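Local coordinates for CELA1 protein (Mycobacterium tuberculosis, PDB 1UP2), which probably hydrolyses internal beta-1,4-glucosidic bonds of cellulose as a family 6 endoglucanase, at residues Tyr42-Ala47 and Pro71-Tyr76; Ala113-Glu118 and Pro151-Tyr156; Tyr76-Arg81 and Thr95-Trp100. All blocks are in the same frame, centred on the assembly; numbering follows the deposited sequence.

Contact 1 (Tyr42-Ala47 and Pro71-Tyr76). With BGC (beta-D-glucopyranose), chain E; IFM (5-hydroxymethyl-3,4-dihydroxypiperidine), chain D.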
loop_
_atom_site.group_PDB
_atom_site.type_symbol
_atom_site.label_atom_id
_atom_site.label_comp_id
_atom_site.label_asym_id
_atom_site.label_seq_id
_atom_site.Cartn_x
_atom_site.Cartn_y
_atom_site.Cartn_z
ATOM N N TYR A 42 -4.800 1.566 5.749
ATOM C CA TYR A 42 -5.874 0.681 6.206
ATOM C C TYR A 42 -6.285 -0.175 4.985
ATOM O O TYR A 42 -6.694 0.347 3.955
ATOM C CB TYR A 42 -6.987 1.598 6.701
ATOM C CG TYR A 42 -8.295 0.992 7.077
ATOM C CD1 TYR A 42 -8.448 0.288 8.237
ATOM C CD2 TYR A 42 -9.427 1.264 6.319
ATOM C CE1 TYR A 42 -9.702 -0.209 8.599
ATOM C CE2 TYR A 42 -10.664 0.799 6.687
ATOM C CZ TYR A 42 -10.797 0.074 7.819
ATOM O OH TYR A 42 -12.054 -0.388 8.146
ATOM N N TRP A 43 -6.071 -1.479 5.084
ATOM C CA TRP A 43 -6.218 -2.382 3.940
ATOM C C TRP A 43 -7.640 -2.955 3.858
ATOM O O TRP A 43 -8.189 -3.472 4.851
ATOM C CB TRP A 43 -5.231 -3.553 4.028
ATOM C CG TRP A 43 -3.793 -3.194 3.834
ATOM C CD1 TRP A 43 -3.061 -2.364 4.621
ATOM C CD2 TRP A 43 -2.892 -3.684 2.834
ATOM N NE1 TRP A 43 -1.776 -2.273 4.161
ATOM C CE2 TRP A 43 -1.626 -3.090 3.084
ATOM C CE3 TRP A 43 -3.009 -4.574 1.766
ATOM C CZ2 TRP A 43 -0.513 -3.344 2.323
ATOM C CZ3 TRP A 43 -1.879 -4.832 0.991
ATOM C CH2 TRP A 43 -0.642 -4.231 1.284
ATOM N N LEU A 44 -8.216 -2.902 2.663
ATOM C CA LEU A 44 -9.514 -3.499 2.405
ATOM C C LEU A 44 -9.393 -4.578 1.339
ATOM O O LEU A 44 -8.707 -4.407 0.344
ATOM C CB LEU A 44 -10.488 -2.439 1.938
ATOM C CG LEU A 44 -10.752 -1.304 2.963
ATOM C CD1 LEU A 44 -11.586 -0.187 2.360
ATOM C CD2 LEU A 44 -11.441 -1.835 4.170
ATOM N N ASP A 45 -10.091 -5.674 1.547
ATOM C CA ASP A 45 -10.118 -6.735 0.559
ATOM C C ASP A 45 -11.486 -7.377 0.500
ATOM O O ASP A 45 -12.477 -6.724 0.812
ATOM C CB ASP A 45 -8.984 -7.717 0.837
ATOM C CG ASP A 45 -9.146 -8.467 2.149
ATOM O OD1 ASP A 45 -10.157 -8.292 2.896
ATOM O OD2 ASP A 45 -8.250 -9.256 2.498
ATOM N N GLN A 46 -11.544 -8.626 0.036
ATOM C CA GLN A 46 -12.797 -9.345 -0.126
ATOM C C GLN A 46 -13.584 -9.693 1.152
ATOM O O GLN A 46 -14.737 -10.098 1.067
ATOM C CB GLN A 46 -12.619 -10.586 -1.039
ATOM C CG GLN A 46 -11.989 -11.841 -0.403
ATOM C CD GLN A 46 -10.563 -11.623 0.100
ATOM O OE1 GLN A 46 -9.769 -10.931 -0.531
ATOM N NE2 GLN A 46 -10.248 -12.195 1.259
ATOM N N ALA A 47 -12.966 -9.538 2.317
ATOM C CA ALA A 47 -13.684 -9.609 3.573
ATOM C C ALA A 47 -14.697 -8.446 3.723
ATOM O O ALA A 47 -15.495 -8.456 4.624
ATOM C CB ALA A 47 -12.682 -9.573 4.743
ATOM N N PRO A 71 -6.679 10.166 5.621
ATOM C CA PRO A 71 -6.657 8.715 5.710
ATOM C C PRO A 71 -5.961 8.123 4.482
ATOM O O PRO A 71 -6.081 8.661 3.362
ATOM C CB PRO A 71 -8.125 8.335 5.698
ATOM C CG PRO A 71 -8.807 9.400 4.872
ATOM C CD PRO A 71 -7.980 10.661 5.102
ATOM N N VAL A 72 -5.238 7.029 4.698
ATOM C CA VAL A 72 -4.664 6.254 3.591
ATOM C C VAL A 72 -5.305 4.872 3.633
ATOM O O VAL A 72 -5.297 4.212 4.674
ATOM C CB VAL A 72 -3.143 6.118 3.712
ATOM C CG1 VAL A 72 -2.534 5.455 2.461
ATOM C CG2 VAL A 72 -2.500 7.512 3.995
ATOM N N LEU A 73 -5.888 4.473 2.503
ATOM C CA LEU A 73 -6.549 3.178 2.343
ATOM C C LEU A 73 -5.824 2.428 1.246
ATOM O O LEU A 73 -5.430 3.014 0.230
ATOM C CB LEU A 73 -8.001 3.373 1.931
ATOM C CG LEU A 73 -8.813 4.134 3.001
ATOM C CD1 LEU A 73 -8.764 5.624 2.752
ATOM C CD2 LEU A 73 -10.208 3.670 3.047
ATOM N N THR A 74 -5.652 1.132 1.452
ATOM C CA THR A 74 -5.090 0.247 0.452
ATOM C C THR A 74 -6.141 -0.749 -0.016
ATOM O O THR A 74 -6.749 -1.499 0.800
ATOM C CB THR A 74 -3.888 -0.485 1.044
ATOM O OG1 THR A 74 -2.889 0.478 1.426
ATOM C CG2 THR A 74 -3.203 -1.394 -0.008
ATOM N N LEU A 75 -6.349 -0.759 -1.331
ATOM C CA LEU A 75 -7.271 -1.670 -1.979
ATOM C C LEU A 75 -6.524 -2.904 -2.429
ATOM O O LEU A 75 -5.600 -2.826 -3.230
ATOM C CB LEU A 75 -7.977 -0.964 -3.141
ATOM C CG LEU A 75 -8.806 0.272 -2.771
ATOM C CD1 LEU A 75 -9.566 0.738 -4.025
ATOM C CD2 LEU A 75 -9.770 0.038 -1.555
ATOM N N TYR A 76 -6.910 -4.057 -1.901
ATOM C CA TYR A 76 -6.190 -5.308 -2.132
ATOM C C TYR A 76 -7.185 -6.451 -2.370
ATOM O O TYR A 76 -7.211 -7.436 -1.634
ATOM C CB TYR A 76 -5.246 -5.599 -0.937
ATOM C CG TYR A 76 -4.207 -6.658 -1.152
ATOM C CD1 TYR A 76 -3.417 -6.703 -2.331
ATOM C CD2 TYR A 76 -3.934 -7.603 -0.145
ATOM C CE1 TYR A 76 -2.463 -7.692 -2.521
ATOM C CE2 TYR A 76 -3.003 -8.617 -0.355
ATOM C CZ TYR A 76 -2.266 -8.653 -1.534
ATOM O OH TYR A 76 -1.309 -9.656 -1.692
HETATM C C2 BGC E . -1.990 -9.166 3.739
HETATM C C3 BGC E . -3.143 -8.293 4.278
HETATM C C4 BGC E . -2.670 -7.185 5.227
HETATM C C5 BGC E . -1.438 -6.445 4.627
HETATM C C6 BGC E . -0.787 -5.357 5.506
HETATM C C1 BGC E . -0.813 -8.308 3.287
HETATM O O2 BGC E . -2.402 -10.083 2.721
HETATM O O3 BGC E . -4.137 -9.094 4.890
HETATM O O4 BGC E . -3.774 -6.323 5.434
HETATM O O5 BGC E . -0.438 -7.393 4.297
HETATM O O6 BGC E . -0.090 -5.942 6.598
HETATM O O4 IFM D . 0.281 -9.161 3.020
HETATM C C4 IFM D . 1.242 -8.558 2.138
HETATM C C3 IFM D . 2.556 -9.193 2.511
HETATM O O3 IFM D . 3.062 -8.572 3.695
HETATM C C2 IFM D . 3.549 -9.159 1.358
HETATM N N IFM D . 3.081 -9.905 0.184
HETATM C C1 IFM D . 1.636 -9.962 -0.009
HETATM C C5 IFM D . 0.857 -8.810 0.660
HETATM C C6 IFM D . 0.914 -7.535 -0.165
HETATM O O6 IFM D . 2.129 -6.840 -0.028
#
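The indole of Trp43 lies between a sugar and a threonine. Over one face of its six-membered ring sits the glucose (BGC), with C6 of BGC 3.4 Å from Trp43 CE2. The methyl of Thr74 lies over the opposite face in a CH-pi contact, with Thr74 CG2 3.6 Å from the ring centroid and 10° off the normal. The CZ3 edge of the same indole meets the face of Tyr76 in an edge-to-face pair, planes at 88°, with Trp43 CZ3 3.6 Å from Tyr76 CD2. Tyr76 holds CG anti to its backbone N (chi1 -166°), which sets its ring against this edge. Its hydroxyl reaches the piperidine (IFM), with Tyr76 OH 3.3 Å from IFM C5.

These side chains sit on, or just after, the first two strands of the parallel barrel of family 6 glycosidases. Strand 42-44, helix 50-66 and strand 72-75 form a beta-alpha-beta unit. The strands pair in parallel, Trp43 beside Thr74 on one face. Four backbone hydrogen bonds join the segments, among them Leu44 N to Thr74 O at 2.8 Å.

On the other sheet face, Leu73 CD2 meets both Tyr42 CD2, at 4.1 Å, and Leu44 CD1. Helix 50-66 packs against Tyr42 and Leu44 there. Further out, Trp43 NE1 is hydrogen-bonded to Ile260 O, and Thr74 OG1 to Ser41 OG. Asp45 OD1 accepts from Ala47 N in an Asx turn, while Asp45 OD2 makes a salt bridge with Arg81.

Contact 2 (Ala113-Glu118 and Pro151-Tyr156)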
loop_
_atom_site.group_PDB
_atom_site.type_symbol
_atom_site.label_atom_id
_atom_site.label_comp_id
_atom_site.label_asym_id
_atom_site.label_seq_id
_atom_site.Cartn_x
_atom_site.Cartn_y
_atom_site.Cartn_z
ATOM N N ALA A 113 -9.066 11.486 0.831
ATOM C CA ALA A 113 -8.511 10.168 1.003
ATOM C C ALA A 113 -7.316 9.955 0.095
ATOM O O ALA A 113 -7.187 10.533 -0.976
ATOM C CB ALA A 113 -9.578 9.074 0.731
ATOM N N THR A 114 -6.440 9.090 0.538
ATOM C CA THR A 114 -5.316 8.668 -0.262
ATOM C C THR A 114 -5.551 7.190 -0.535
ATOM O O THR A 114 -5.807 6.460 0.400
ATOM C CB THR A 114 -4.009 8.913 0.532
ATOM O OG1 THR A 114 -3.798 10.326 0.718
ATOM C CG2 THR A 114 -2.830 8.453 -0.261
ATOM N N ILE A 115 -5.535 6.762 -1.805
ATOM C CA ILE A 115 -5.834 5.389 -2.160
ATOM C C ILE A 115 -4.657 4.740 -2.837
ATOM O O ILE A 115 -4.187 5.240 -3.879
ATOM C CB ILE A 115 -7.036 5.265 -3.137
ATOM C CG1 ILE A 115 -8.215 6.141 -2.685
ATOM C CG2 ILE A 115 -7.426 3.790 -3.261
ATOM C CD1 ILE A 115 -8.845 5.719 -1.387
ATOM N N ILE A 116 -4.185 3.643 -2.253
ATOM C CA ILE A 116 -3.160 2.807 -2.884
ATOM C C ILE A 116 -3.893 1.676 -3.607
ATOM O O ILE A 116 -4.487 0.785 -2.959
ATOM C CB ILE A 116 -2.165 2.259 -1.810
ATOM C CG1 ILE A 116 -1.576 3.385 -0.953
ATOM C CG2 ILE A 116 -1.041 1.443 -2.477
ATOM C CD1 ILE A 116 -0.841 4.525 -1.745
ATOM N N VAL A 117 -3.852 1.678 -4.949
ATOM C CA VAL A 117 -4.586 0.710 -5.739
ATOM C C VAL A 117 -3.777 -0.550 -6.045
ATOM O O VAL A 117 -2.868 -0.545 -6.871
ATOM C CB VAL A 117 -5.105 1.319 -7.071
ATOM C CG1 VAL A 117 -5.969 0.303 -7.813
ATOM C CG2 VAL A 117 -5.871 2.587 -6.816
ATOM N N GLU A 118 -4.146 -1.629 -5.353
ATOM C CA GLU A 118 -3.717 -3.000 -5.646
ATOM C C GLU A 118 -2.213 -3.271 -5.682
ATOM O O GLU A 118 -1.653 -3.514 -6.734
ATOM C CB GLU A 118 -4.380 -3.502 -6.954
ATOM C CG GLU A 118 -5.893 -3.533 -6.873
ATOM C CD GLU A 118 -6.436 -4.518 -5.855
ATOM O OE1 GLU A 118 -5.713 -5.491 -5.438
ATOM O OE2 GLU A 118 -7.622 -4.311 -5.475
ATOM N N PRO A 151 -13.044 14.049 -6.175
ATOM C CA PRO A 151 -11.968 14.985 -6.535
ATOM C C PRO A 151 -10.866 15.032 -5.456
ATOM O O PRO A 151 -9.700 15.295 -5.748
ATOM C CB PRO A 151 -12.693 16.328 -6.710
ATOM C CG PRO A 151 -13.931 16.214 -5.889
ATOM C CD PRO A 151 -14.329 14.750 -5.990
ATOM N N ALA A 152 -11.245 14.739 -4.215
ATOM C CA ALA A 152 -10.333 14.781 -3.070
ATOM C C ALA A 152 -9.631 13.462 -2.755
ATOM O O ALA A 152 -8.953 13.340 -1.727
ATOM C CB ALA A 152 -11.105 15.267 -1.817
ATOM N N ALA A 153 -9.825 12.469 -3.611
ATOM C CA ALA A 153 -9.057 11.229 -3.521
ATOM C C ALA A 153 -7.774 11.356 -4.317
ATOM O O ALA A 153 -7.782 11.691 -5.523
ATOM C CB ALA A 153 -9.857 10.082 -4.016
ATOM N N ALA A 154 -6.666 11.145 -3.631
ATOM C CA ALA A 154 -5.360 11.113 -4.269
ATOM C C ALA A 154 -5.055 9.652 -4.508
ATOM O O ALA A 154 -4.845 8.868 -3.544
ATOM C CB ALA A 154 -4.361 11.728 -3.404
ATOM N N VAL A 155 -5.037 9.278 -5.781
ATOM C CA VAL A 155 -5.002 7.866 -6.158
ATOM C C VAL A 155 -3.643 7.503 -6.720
ATOM O O VAL A 155 -3.177 8.141 -7.668
ATOM C CB VAL A 155 -6.139 7.552 -7.188
ATOM C CG1 VAL A 155 -6.060 6.091 -7.726
ATOM C CG2 VAL A 155 -7.504 7.844 -6.569
ATOM N N TYR A 156 -3.032 6.461 -6.159
ATOM C CA TYR A 156 -1.719 5.974 -6.601
ATOM C C TYR A 156 -1.846 4.489 -6.988
ATOM O O TYR A 156 -2.160 3.616 -6.145
ATOM C CB TYR A 156 -0.668 6.147 -5.499
ATOM C CG TYR A 156 -0.482 7.572 -5.054
ATOM C CD1 TYR A 156 -1.327 8.124 -4.106
ATOM C CD2 TYR A 156 0.530 8.370 -5.587
ATOM C CE1 TYR A 156 -1.189 9.429 -3.693
ATOM C CE2 TYR A 156 0.666 9.709 -5.200
ATOM C CZ TYR A 156 -0.203 10.216 -4.238
ATOM O OH TYR A 156 -0.106 11.530 -3.818
#
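Val117 CG2 and Val155 CG1 meet at 3.6 Å. Val117 is at the end of its strand and Val155 in the middle of its own. The strands are parallel neighbours in the central barrel sheet of this family 6 fold. The axes of 113-117 and 153-156 differ in direction by 17°.

The tight part runs through the middle and the end of strand 113-117. Ile115 N donates to Ala154 O, Tyr156 N to Ile115 O and Val117 N to Tyr156 O, each at 2.8 Å. The last two are nearly straight at the hydrogen.

On the face shared by Thr114, Ile116 and Tyr156, the tyrosine leans back along the neighbouring strand. Its CG is anti to its own carbonyl carbon (chi1 -59°). CE1 of Tyr156 therefore reaches Thr114 CG2 at 3.9 Å, and its CB meets Ile116 CD1. Tyr156 OH is hydrogen-bonded to Asp255 OD2.

Side chains are looser at the N-terminal end, although Ala154 N to Ala113 O is still short. Ala152 and Ala153 are partly exposed and bring only methyl groups. Ile115 CG1 is 4.5 Å from Ala153 CB. The pairing opens with its longest hydrogen bond, from Ala113 N to Ala152 O at 3.2 Å, with the donor 38° above the carbonyl plane.

Contact 3 (Tyr76-Arg81 and Thr95-Trp100). With IFM (5-hydroxymethyl-3,4-dihydroxypiperidine), chain D.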
loop_
_atom_site.group_PDB
_atom_site.type_symbol
_atom_site.label_atom_id
_atom_site.label_comp_id
_atom_site.label_asym_id
_atom_site.label_seq_id
_atom_site.Cartn_x
_atom_site.Cartn_y
_atom_site.Cartn_z
ATOM N N TYR A 76 -6.910 -4.057 -1.901
ATOM C CA TYR A 76 -6.190 -5.308 -2.132
ATOM C C TYR A 76 -7.185 -6.451 -2.370
ATOM O O TYR A 76 -7.211 -7.436 -1.634
ATOM C CB TYR A 76 -5.246 -5.599 -0.937
ATOM C CG TYR A 76 -4.207 -6.658 -1.152
ATOM C CD1 TYR A 76 -3.417 -6.703 -2.331
ATOM C CD2 TYR A 76 -3.934 -7.603 -0.145
ATOM C CE1 TYR A 76 -2.463 -7.692 -2.521
ATOM C CE2 TYR A 76 -3.003 -8.617 -0.355
ATOM C CZ TYR A 76 -2.266 -8.653 -1.534
ATOM O OH TYR A 76 -1.309 -9.656 -1.692
ATOM N N GLY A 77 -8.026 -6.295 -3.394
ATOM C CA GLY A 77 -9.068 -7.254 -3.685
ATOM C C GLY A 77 -9.052 -7.844 -5.099
ATOM O O GLY A 77 -10.038 -8.479 -5.498
ATOM N N ILE A 78 -7.960 -7.669 -5.838
ATOM C CA ILE A 78 -7.926 -8.057 -7.261
ATOM C C ILE A 78 -8.142 -9.554 -7.427
ATOM O O ILE A 78 -7.659 -10.344 -6.602
ATOM C CB ILE A 78 -6.595 -7.636 -7.917
ATOM C CG1 ILE A 78 -6.706 -7.512 -9.438
ATOM C CG2 ILE A 78 -5.458 -8.593 -7.552
ATOM C CD1 ILE A 78 -7.531 -6.333 -9.918
ATOM N N PRO A 79 -8.895 -9.961 -8.448
ATOM C CA PRO A 79 -9.022 -11.385 -8.711
ATOM C C PRO A 79 -7.652 -12.013 -8.922
ATOM O O PRO A 79 -6.769 -11.400 -9.519
ATOM C CB PRO A 79 -9.898 -11.424 -9.981
ATOM C CG PRO A 79 -10.745 -10.206 -9.863
ATOM C CD PRO A 79 -9.782 -9.179 -9.322
ATOM N N HIS A 80 -7.529 -13.254 -8.475
ATOM C CA HIS A 80 -6.277 -14.018 -8.506
ATOM C C HIS A 80 -5.197 -13.280 -7.723
ATOM O O HIS A 80 -4.043 -13.244 -8.134
ATOM C CB HIS A 80 -5.835 -14.277 -9.947
ATOM C CG HIS A 80 -6.979 -14.559 -10.879
ATOM N ND1 HIS A 80 -7.802 -15.657 -10.733
ATOM C CD2 HIS A 80 -7.448 -13.879 -11.956
ATOM C CE1 HIS A 80 -8.716 -15.652 -11.690
ATOM N NE2 HIS A 80 -8.533 -14.578 -12.436
ATOM N N ARG A 81 -5.607 -12.675 -6.605
ATOM C CA ARG A 81 -4.683 -11.906 -5.787
ATOM C C ARG A 81 -3.478 -12.717 -5.397
ATOM O O ARG A 81 -3.624 -13.899 -5.021
ATOM C CB ARG A 81 -5.359 -11.424 -4.532
ATOM C CG ARG A 81 -4.572 -10.382 -3.782
ATOM C CD ARG A 81 -5.287 -9.948 -2.544
ATOM N NE ARG A 81 -5.207 -10.926 -1.459
ATOM C CZ ARG A 81 -5.819 -10.787 -0.282
ATOM N NH1 ARG A 81 -6.553 -9.719 -0.030
ATOM N NH2 ARG A 81 -5.679 -11.715 0.679
ATOM N N THR A 95 -16.445 -8.999 -12.520
ATOM C CA THR A 95 -17.741 -8.375 -12.221
ATOM C C THR A 95 -17.839 -8.011 -10.737
ATOM O O THR A 95 -18.279 -6.901 -10.391
ATOM C CB THR A 95 -18.925 -9.287 -12.617
ATOM O OG1 THR A 95 -18.954 -9.424 -14.027
ATOM C CG2 THR A 95 -20.262 -8.658 -12.270
ATOM N N ASP A 96 -17.424 -8.913 -9.869
ATOM C CA ASP A 96 -17.455 -8.666 -8.420
ATOM C C ASP A 96 -16.548 -7.478 -8.112
ATOM O O ASP A 96 -16.895 -6.578 -7.331
ATOM C CB ASP A 96 -16.920 -9.895 -7.637
ATOM C CG ASP A 96 -17.834 -11.108 -7.715
ATOM O OD1 ASP A 96 -19.044 -10.951 -7.967
ATOM O OD2 ASP A 96 -17.392 -12.267 -7.521
ATOM N N TYR A 97 -15.343 -7.507 -8.688
ATOM C CA TYR A 97 -14.372 -6.448 -8.426
ATOM C C TYR A 97 -14.923 -5.056 -8.807
ATOM O O TYR A 97 -14.765 -4.081 -8.050
ATOM C CB TYR A 97 -13.037 -6.721 -9.166
ATOM C CG TYR A 97 -11.948 -5.786 -8.709
ATOM C CD1 TYR A 97 -11.326 -5.979 -7.479
ATOM C CD2 TYR A 97 -11.580 -4.680 -9.472
ATOM C CE1 TYR A 97 -10.338 -5.105 -7.026
ATOM C CE2 TYR A 97 -10.591 -3.789 -9.019
ATOM C CZ TYR A 97 -9.987 -4.012 -7.794
ATOM O OH TYR A 97 -9.016 -3.161 -7.362
ATOM N N ARG A 98 -15.561 -4.968 -9.973
ATOM C CA ARG A 98 -16.108 -3.714 -10.437
ATOM C C ARG A 98 -17.193 -3.234 -9.478
ATOM O O ARG A 98 -17.264 -2.041 -9.162
ATOM C CB ARG A 98 -16.641 -3.833 -11.857
ATOM C CG ARG A 98 -15.585 -4.032 -12.929
ATOM C CD ARG A 98 -16.203 -4.536 -14.221
ATOM N NE ARG A 98 -15.147 -4.854 -15.170
ATOM C CZ ARG A 98 -14.690 -4.021 -16.063
ATOM N NH1 ARG A 98 -15.219 -2.801 -16.203
ATOM N NH2 ARG A 98 -13.704 -4.420 -16.856
ATOM N N GLY A 99 -17.998 -4.162 -8.955
ATOM C CA GLY A 99 -19.043 -3.780 -8.007
ATOM C C GLY A 99 -18.468 -3.256 -6.696
ATOM O O GLY A 99 -18.978 -2.293 -6.087
ATOM N N TRP A 100 -17.341 -3.857 -6.310
ATOM C CA TRP A 100 -16.586 -3.465 -5.128
ATOM C C TRP A 100 -16.010 -2.074 -5.275
ATOM O O TRP A 100 -16.164 -1.243 -4.381
ATOM C CB TRP A 100 -15.471 -4.483 -4.891
ATOM C CG TRP A 100 -14.761 -4.372 -3.576
ATOM C CD1 TRP A 100 -15.288 -4.547 -2.329
ATOM C CD2 TRP A 100 -13.358 -4.119 -3.385
ATOM N NE1 TRP A 100 -14.295 -4.444 -1.376
ATOM C CE2 TRP A 100 -13.110 -4.146 -1.991
ATOM C CE3 TRP A 100 -12.295 -3.865 -4.242
ATOM C CZ2 TRP A 100 -11.850 -3.939 -1.452
ATOM C CZ3 TRP A 100 -11.047 -3.673 -3.715
ATOM C CH2 TRP A 100 -10.835 -3.700 -2.318
HETATM O O4 IFM D . 0.281 -9.161 3.020
HETATM C C4 IFM D . 1.242 -8.558 2.138
HETATM C C3 IFM D . 2.556 -9.193 2.511
HETATM O O3 IFM D . 3.062 -8.572 3.695
HETATM C C2 IFM D . 3.549 -9.159 1.358
HETATM N N IFM D . 3.081 -9.905 0.184
HETATM C C1 IFM D . 1.636 -9.962 -0.009
HETATM C C5 IFM D . 0.857 -8.810 0.660
HETATM C C6 IFM D . 0.914 -7.535 -0.165
HETATM O O6 IFM D . 2.129 -6.840 -0.028
#
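The phenol ring of Tyr97 is touched by the loop on one face and at its edge. Ile78 CD1 lies over the face, offset toward the rim, in a CH-pi contact 4.1 Å from the ring centroid and 14° off the normal. Near the ring plane, Gly77 O approaches the edge, 3.4 Å from Tyr97 CD1. Pro79 CD comes in obliquely at 4.0 Å from the same CD1 atom. The indole of Trp100 also turns an edge to the loop. Its CH2 lies 4.0 Å from Tyr76 N, near the ring plane, while Gly77 N meets the indole obliquely. Gly77 brings no side chain, and the two rings close directly on its backbone. Within the loop, Arg81 lies over one face of Tyr76, its CD 3.3 Å from the phenol plane, over the ring centre. Tyr76 CE2 in turn lies over the guanidinium face, toward its rim.

The loop follows strand 72-75 and leads toward helix 94-108, one of the helices packed round the barrel of this family 6 fold. Both rings leave that helix with CG anti to the backbone N (chi1 -169° in each), which sends them toward the loop.

Contact between loop and helix is by packing, but Glu118 binds both. Its OE2 is hydrogen-bonded to Tyr97 OH and to Gly77 N. The loop then makes a type II turn from Ile78 to Arg81. Arg81 NH1 donates to Tyr76 O at 2.9 Å. This bond, in the guanidinium plane, helps fix the group's rotation, together with the hydrogen bond from Arg81 NE to Ala87 O.

From the N terminus, contact 1 closes first, bringing residues 42-47 beside 71-76 across helix 50-66. Contact 3 follows at once. It shares Tyr76 with contact 1 and closes the short loop from strand 72-75 into helix 94-108. Contact 2 comes last, joining strand 113-117 to strand 153-158 round helix 130-147. The three lie in series, and none nests in or crosses another. Strand 72-75 pairs with strand 113-117, so the strands of contacts 1 and 2 belong to one continuous sheet. Glu118, just after strand 113-117, ties contact 2 to contact 3. The Asp45-Arg81 salt bridge ties contact 3 to contact 1.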